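Local coordinates for protein SsfS6 (Streptomyces sp. SF2575, PDB 4G2T) that is a two-domain protein of the GT-B fold, related to the erythromycin biosynthesis protein CIII family, and binds thymidine-5'-diphosphate between its halves, at residues A[206-211]-A[312-317]; A[25-30]-A[149-154]. One frame throughout, in Å; residues are numbered along the deposited sequence.

Contact 1. Residues A[206-211]-A[312-317]. With TYD (thymidine-5'-diphosphate), chain B.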
loop_
_atom_site.group_PDB
_atom_site.type_symbol
_atom_site.label_atom_id
_atom_site.label_comp_id
_atom_site.label_asym_id
_atom_site.label_seq_id
_atom_site.Cartn_x
_atom_site.Cartn_y
_atom_site.Cartn_z
ATOM N N TYR A 206 1.117 -12.104 11.597
ATOM C CA TYR A 206 1.673 -10.761 11.532
ATOM C C TYR A 206 2.431 -10.538 10.229
ATOM O O TYR A 206 3.581 -10.954 10.088
ATOM C CB TYR A 206 2.593 -10.491 12.724
ATOM C CG TYR A 206 3.069 -9.057 12.811
ATOM C CD1 TYR A 206 2.300 -8.089 13.442
ATOM C CD2 TYR A 206 4.285 -8.672 12.258
ATOM C CE1 TYR A 206 2.727 -6.776 13.523
ATOM C CE2 TYR A 206 4.720 -7.362 12.334
ATOM C CZ TYR A 206 3.938 -6.419 12.968
ATOM O OH TYR A 206 4.367 -5.114 13.047
ATOM N N VAL A 207 1.773 -9.888 9.275
ATOM C CA VAL A 207 2.432 -9.470 8.047
ATOM C C VAL A 207 3.071 -8.112 8.294
ATOM O O VAL A 207 2.374 -7.126 8.526
ATOM C CB VAL A 207 1.439 -9.374 6.876
ATOM C CG1 VAL A 207 2.131 -8.824 5.640
ATOM C CG2 VAL A 207 0.827 -10.737 6.590
ATOM N N PRO A 208 4.409 -8.057 8.261
ATOM C CA PRO A 208 5.130 -6.841 8.647
ATOM C C PRO A 208 5.157 -5.755 7.572
ATOM O O PRO A 208 5.513 -6.019 6.423
ATOM C CB PRO A 208 6.548 -7.354 8.909
ATOM C CG PRO A 208 6.684 -8.532 8.009
ATOM C CD PRO A 208 5.322 -9.169 7.941
ATOM N N TYR A 209 4.767 -4.543 7.953
ATOM C CA TYR A 209 5.021 -3.361 7.137
ATOM C C TYR A 209 5.899 -2.400 7.930
ATOM O O TYR A 209 5.532 -1.975 9.026
ATOM C CB TYR A 209 3.723 -2.671 6.717
ATOM C CG TYR A 209 3.970 -1.404 5.930
ATOM C CD1 TYR A 209 4.401 -1.459 4.611
ATOM C CD2 TYR A 209 3.790 -0.154 6.509
ATOM C CE1 TYR A 209 4.639 -0.306 3.888
ATOM C CE2 TYR A 209 4.025 1.006 5.792
ATOM C CZ TYR A 209 4.448 0.923 4.483
ATOM O OH TYR A 209 4.685 2.072 3.765
ATOM N N ASN A 210 7.056 -2.059 7.374
ATOM C CA ASN A 210 8.055 -1.302 8.119
ATOM C C ASN A 210 8.413 0.049 7.505
ATOM O O ASN A 210 9.475 0.603 7.788
ATOM C CB ASN A 210 9.321 -2.140 8.297
ATOM C CG ASN A 210 9.028 -3.520 8.847
ATOM O OD1 ASN A 210 9.332 -4.527 8.211
ATOM N ND2 ASN A 210 8.430 -3.572 10.031
ATOM N N GLY A 211 7.531 0.574 6.664
ATOM C CA GLY A 211 7.734 1.897 6.107
ATOM C C GLY A 211 8.102 1.927 4.638
ATOM O O GLY A 211 7.906 0.955 3.910
ATOM N N THR A 312 10.164 -6.139 17.008
ATOM C CA THR A 312 10.190 -7.488 17.564
ATOM C C THR A 312 9.363 -8.457 16.726
ATOM O O THR A 312 9.832 -9.536 16.366
ATOM C CB THR A 312 9.668 -7.510 19.015
ATOM O OG1 THR A 312 10.457 -6.630 19.824
ATOM C CG2 THR A 312 9.741 -8.917 19.584
ATOM N N LEU A 313 8.131 -8.063 16.417
ATOM C CA LEU A 313 7.220 -8.899 15.642
ATOM C C LEU A 313 7.727 -9.147 14.223
ATOM O O LEU A 313 7.541 -10.231 13.671
ATOM C CB LEU A 313 5.826 -8.272 15.604
ATOM C CG LEU A 313 5.039 -8.303 16.915
ATOM C CD1 LEU A 313 3.870 -7.334 16.865
ATOM C CD2 LEU A 313 4.549 -9.712 17.202
ATOM N N THR A 314 8.368 -8.140 13.639
ATOM C CA THR A 314 8.911 -8.261 12.291
ATOM C C THR A 314 10.085 -9.235 12.261
ATOM O O THR A 314 10.164 -10.096 11.384
ATOM C CB THR A 314 9.354 -6.892 11.732
ATOM O OG1 THR A 314 8.215 -6.029 11.621
ATOM C CG2 THR A 314 9.991 -7.054 10.360
ATOM N N CYS A 315 10.991 -9.096 13.224
ATOM C CA CYS A 315 12.126 -10.004 13.350
ATOM C C CYS A 315 11.647 -11.418 13.655
ATOM O O CYS A 315 12.233 -12.399 13.198
ATOM C CB CYS A 315 13.081 -9.525 14.445
ATOM S SG CYS A 315 13.937 -7.981 14.066
ATOM N N LEU A 316 10.575 -11.509 14.432
ATOM C CA LEU A 316 9.963 -12.790 14.752
ATOM C C LEU A 316 9.396 -13.463 13.510
ATOM O O LEU A 316 9.636 -14.646 13.272
ATOM C CB LEU A 316 8.847 -12.596 15.773
ATOM C CG LEU A 316 9.130 -13.078 17.191
ATOM C CD1 LEU A 316 7.911 -12.819 18.047
ATOM C CD2 LEU A 316 9.496 -14.555 17.190
ATOM N N SER A 317 8.638 -12.703 12.727
ATOM C CA SER A 317 7.965 -13.236 11.547
ATOM C C SER A 317 8.948 -13.746 10.498
ATOM O O SER A 317 8.602 -14.592 9.674
ATOM C CB SER A 317 7.043 -12.182 10.931
ATOM O OG SER A 317 7.785 -11.078 10.443
HETATM P PA TYD B . 8.631 -0.054 16.784
HETATM O O1A TYD B . 9.336 -1.361 16.515
HETATM O O2A TYD B . 7.352 -0.312 17.548
HETATM O O3A TYD B . 9.589 0.864 17.609
HETATM P PB TYD B . 9.157 2.317 17.984
HETATM O O1B TYD B . 7.661 2.385 18.177
HETATM O O2B TYD B . 9.852 2.700 19.269
HETATM O O3B TYD B . 9.562 3.272 16.885
HETATM O "O5'" TYD B . 8.300 0.660 15.438
HETATM C "C5'" TYD B . 9.302 0.899 14.523
HETATM C "C4'" TYD B . 8.787 0.601 13.159
HETATM O "O4'" TYD B . 9.496 1.328 12.213
HETATM C "C3'" TYD B . 8.995 -0.856 12.844
HETATM O "O3'" TYD B . 7.976 -1.310 12.038
HETATM C "C2'" TYD B . 10.313 -0.958 12.149
HETATM C "C1'" TYD B . 10.349 0.435 11.417
HETATM N N1 TYD B . 11.727 0.958 10.957
HETATM C C2 TYD B . 12.478 0.328 9.890
HETATM O O2 TYD B . 12.032 -0.652 9.321
HETATM N N3 TYD B . 13.740 0.821 9.483
HETATM C C4 TYD B . 14.289 1.947 10.114
HETATM O O4 TYD B . 15.389 2.380 9.759
HETATM C C5 TYD B . 13.521 2.606 11.211
HETATM C C5M TYD B . 14.102 3.804 11.882
HETATM C C6 TYD B . 12.292 2.129 11.611
#
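Leu313 lays its CB over the middle of the Tyr206 ring, a CH-pi contact that ties the loop 206-211, which follows the last strand of the N-terminal half of this GT-B fold, to helix 309-317 of the C-terminal half. Leu313 CB lies 3.6 Å from the centroid of the Tyr206 ring and 13° off the normal, and Leu313 CD1 continues along the same ring to Tyr206 CE1, also 3.6 Å away, the two side chains crossing at about a right angle. With chi1 at -173°, Tyr206 has CG extended away from its own backbone N, which swings the ring up against the helix; Thr314 OG1 then lies at the ring edge, near its plane, 3.8 Å from Tyr206 CE2.

Four residues on from Tyr206, Asn210 and Thr314 approach from opposite directions. Asn210 ND2 donates to Thr314 OG1 over 2.9 Å at 162°, with the acceptor close to the amide plane, while OG1 is also hydrogen-bonded to Gly310 O within the helix. The same ND2 gives a hydrogen bond to O3' of thymidine-5'-diphosphate, and Asn210 OD1 accepts from Ser294 N, so both ends of the amide are engaged and its rotation is fixed beside the ligand. Pro208 lies against the same helix, its CB 3.4 Å from Thr314 OG1 and its CG next to Ser317 OG. Ser317 OG turns back to its own helix, donating to Thr314 O over 2.7 Å.

Contact 2. Residues A[25-30]-A[149-154]. With TYD (thymidine-5'-diphosphate), chain B.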
loop_
_atom_site.group_PDB
_atom_site.type_symbol
_atom_site.label_atom_id
_atom_site.label_comp_id
_atom_site.label_asym_id
_atom_site.label_seq_id
_atom_site.Cartn_x
_atom_site.Cartn_y
_atom_site.Cartn_z
ATOM N N GLU A 25 5.051 6.278 14.193
ATOM C CA GLU A 25 5.094 5.209 13.193
ATOM C C GLU A 25 4.734 3.827 13.736
ATOM O O GLU A 25 4.117 3.022 13.038
ATOM C CB GLU A 25 6.471 5.153 12.523
ATOM C CG GLU A 25 6.834 6.384 11.702
ATOM C CD GLU A 25 7.463 7.486 12.535
ATOM O OE1 GLU A 25 7.309 7.467 13.775
ATOM O OE2 GLU A 25 8.120 8.371 11.948
ATOM N N GLY A 26 5.118 3.560 14.980
ATOM C CA GLY A 26 4.881 2.266 15.593
ATOM C C GLY A 26 3.416 1.948 15.822
ATOM O O GLY A 26 3.047 0.786 15.992
ATOM N N PHE A 27 2.578 2.980 15.828
ATOM C CA PHE A 27 1.148 2.802 16.056
ATOM C C PHE A 27 0.349 2.895 14.759
ATOM O O PHE A 27 -0.870 2.729 14.761
ATOM C CB PHE A 27 0.629 3.837 17.056
ATOM C CG PHE A 27 1.322 3.797 18.385
ATOM C CD1 PHE A 27 0.899 2.930 19.378
ATOM C CD2 PHE A 27 2.393 4.632 18.644
ATOM C CE1 PHE A 27 1.539 2.896 20.605
ATOM C CE2 PHE A 27 3.035 4.603 19.867
ATOM C CZ PHE A 27 2.608 3.734 20.849
ATOM N N VAL A 28 1.036 3.164 13.654
ATOM C CA VAL A 28 0.374 3.323 12.363
ATOM C C VAL A 28 0.687 2.172 11.413
ATOM O O VAL A 28 -0.219 1.551 10.857
ATOM C CB VAL A 28 0.769 4.649 11.688
ATOM C CG1 VAL A 28 0.106 4.766 10.321
ATOM C CG2 VAL A 28 0.394 5.827 12.571
HETATM N N MSE A 29 1.976 1.900 11.237
HETATM C CA MSE A 29 2.447 0.850 10.331
HETATM C C MSE A 29 1.807 -0.541 10.494
HETATM O O MSE A 29 1.472 -1.178 9.497
HETATM C CB MSE A 29 3.975 0.743 10.381
HETATM C CG MSE A 29 4.696 1.993 9.908
HETATM SE SE MSE A 29 6.632 1.869 10.104
HETATM C CE MSE A 29 7.120 3.568 9.279
ATOM N N PRO A 30 1.641 -1.026 11.741
ATOM C CA PRO A 30 1.050 -2.366 11.861
ATOM C C PRO A 30 -0.436 -2.442 11.497
ATOM O O PRO A 30 -0.991 -3.540 11.466
ATOM C CB PRO A 30 1.253 -2.707 13.343
ATOM C CG PRO A 30 1.382 -1.390 14.019
ATOM C CD PRO A 30 2.104 -0.519 13.047
ATOM N N GLN A 149 -7.506 -4.525 16.742
ATOM C CA GLN A 149 -6.352 -5.324 16.356
ATOM C C GLN A 149 -5.185 -5.079 17.304
ATOM O O GLN A 149 -4.843 -3.935 17.598
ATOM C CB GLN A 149 -5.919 -5.011 14.922
ATOM C CG GLN A 149 -4.675 -5.774 14.491
ATOM C CD GLN A 149 -4.068 -5.244 13.208
ATOM O OE1 GLN A 149 -4.765 -4.681 12.362
ATOM N NE2 GLN A 149 -2.760 -5.418 13.058
ATOM N N SER A 150 -4.580 -6.159 17.785
ATOM C CA SER A 150 -3.385 -6.049 18.608
ATOM C C SER A 150 -2.163 -5.869 17.721
ATOM O O SER A 150 -2.070 -6.463 16.647
ATOM C CB SER A 150 -3.215 -7.286 19.490
ATOM O OG SER A 150 -1.975 -7.252 20.176
ATOM N N ILE A 151 -1.230 -5.039 18.171
ATOM C CA ILE A 151 -0.003 -4.793 17.424
ATOM C C ILE A 151 1.204 -5.128 18.292
ATOM O O ILE A 151 2.322 -4.685 18.026
ATOM C CB ILE A 151 0.077 -3.329 16.949
ATOM C CG1 ILE A 151 0.143 -2.377 18.145
ATOM C CG2 ILE A 151 -1.122 -2.991 16.075
ATOM C CD1 ILE A 151 0.218 -0.915 17.757
ATOM N N ARG A 152 0.965 -5.923 19.331
ATOM C CA ARG A 152 1.992 -6.253 20.312
ATOM C C ARG A 152 1.990 -7.745 20.630
ATOM O O ARG A 152 0.963 -8.412 20.499
ATOM C CB ARG A 152 1.758 -5.452 21.595
ATOM C CG ARG A 152 1.660 -3.950 21.374
ATOM C CD ARG A 152 1.028 -3.235 22.556
ATOM N NE ARG A 152 1.009 -1.790 22.354
ATOM C CZ ARG A 152 0.047 -1.137 21.710
ATOM N NH1 ARG A 152 -0.986 -1.800 21.208
ATOM N NH2 ARG A 152 0.114 0.180 21.571
ATOM N N LEU A 153 3.142 -8.265 21.044
ATOM C CA LEU A 153 3.238 -9.648 21.504
ATOM C C LEU A 153 2.360 -9.844 22.730
ATOM O O LEU A 153 1.725 -10.885 22.897
ATOM C CB LEU A 153 4.684 -10.009 21.844
ATOM C CG LEU A 153 5.579 -10.516 20.714
ATOM C CD1 LEU A 153 6.997 -10.731 21.219
ATOM C CD2 LEU A 153 5.017 -11.804 20.137
ATOM N N ALA A 154 2.335 -8.829 23.586
ATOM C CA ALA A 154 1.492 -8.836 24.770
ATOM C C ALA A 154 0.994 -7.425 25.054
ATOM O O ALA A 154 1.777 -6.476 25.080
ATOM C CB ALA A 154 2.257 -9.381 25.964
HETATM P PA TYD B . 8.631 -0.054 16.784
HETATM O O1A TYD B . 9.336 -1.361 16.515
HETATM O O2A TYD B . 7.352 -0.312 17.548
HETATM O O3A TYD B . 9.589 0.864 17.609
HETATM P PB TYD B . 9.157 2.317 17.984
HETATM O O1B TYD B . 7.661 2.385 18.177
HETATM O O2B TYD B . 9.852 2.700 19.269
HETATM O O3B TYD B . 9.562 3.272 16.885
HETATM O "O5'" TYD B . 8.300 0.660 15.438
HETATM C "C5'" TYD B . 9.302 0.899 14.523
HETATM C "C4'" TYD B . 8.787 0.601 13.159
HETATM O "O4'" TYD B . 9.496 1.328 12.213
HETATM C "C3'" TYD B . 8.995 -0.856 12.844
HETATM O "O3'" TYD B . 7.976 -1.310 12.038
HETATM C "C2'" TYD B . 10.313 -0.958 12.149
HETATM C "C1'" TYD B . 10.349 0.435 11.417
HETATM N N1 TYD B . 11.727 0.958 10.957
HETATM C C2 TYD B . 12.478 0.328 9.890
HETATM O O2 TYD B . 12.032 -0.652 9.321
HETATM N N3 TYD B . 13.740 0.821 9.483
HETATM C C4 TYD B . 14.289 1.947 10.114
HETATM O O4 TYD B . 15.389 2.380 9.759
HETATM C C5 TYD B . 13.521 2.606 11.211
HETATM C C5M TYD B . 14.102 3.804 11.882
HETATM C C6 TYD B . 12.292 2.129 11.611
HETATM O O HOH W 1 -2.541 -4.826 10.046
#
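Pro30 CG and Ile151 CG2 meet at 3.6 Å where two loops at the ends of strands 16-20 and 146-149 come together in the Rossmann-like N-terminal half of the GT-B fold. Ile151 can be followed outward from this point. Its CB already rests on the proline ring, 3.7 Å from Pro30 CG; the CG2 branch touches both CB and CG of that ring. The other branch, with CG1 set between the backbone N and carbonyl carbon (chi1 64°), runs on to Ile151 CD1, which stays close to Pro30 CG, reaches Gly26 O at 3.7 Å and comes within 4.2 Å of Phe27 CD1.

Beyond Ile151, the guanidinium of Arg152 brings NH2 to the edge of the Phe27 ring, 3.2 Å from Phe27 CE1, the two planes 46° apart; it is an edge contact, with no stacking. The arginine's charge is met by salt bridges from NH1 to Glu129 and from NE to Glu330. Gln149, at the end of strand 146-149, sends its extended side chain to Pro30, NE2 donating to Pro30 O over 3.0 Å from above the carbonyl plane.

Gly26 and Met29 also border thymidine-5'-diphosphate. The loop 25-30 leads into helix 32-40 and carries Val28 against helix 54-58, whereas 149-154 leads toward helix 157-166 and packs Leu153 on helices 309-317 and 332-340.

In the fold
From the N terminus, the chain leaves strand 16-20 through 25-30, and contact 2 closes the first long loop when 149-154 returns to it, with 118 residues between, within the N-terminal half. Contact 1 opens only after that, at 206-211, and closes at 312-317 with 100 residues between, so the two loops follow in series, neither nesting nor crossing. Contact 2 joins loops that follow two strands of the N-terminal parallel sheet, whereas contact 1 spans the two halves. Their centres lie about 10 Å apart, and they meet directly: Leu313 CD1 packs on Ile151 O, and Tyr209 O on Met29 CB. Both border thymidine-5'-diphosphate.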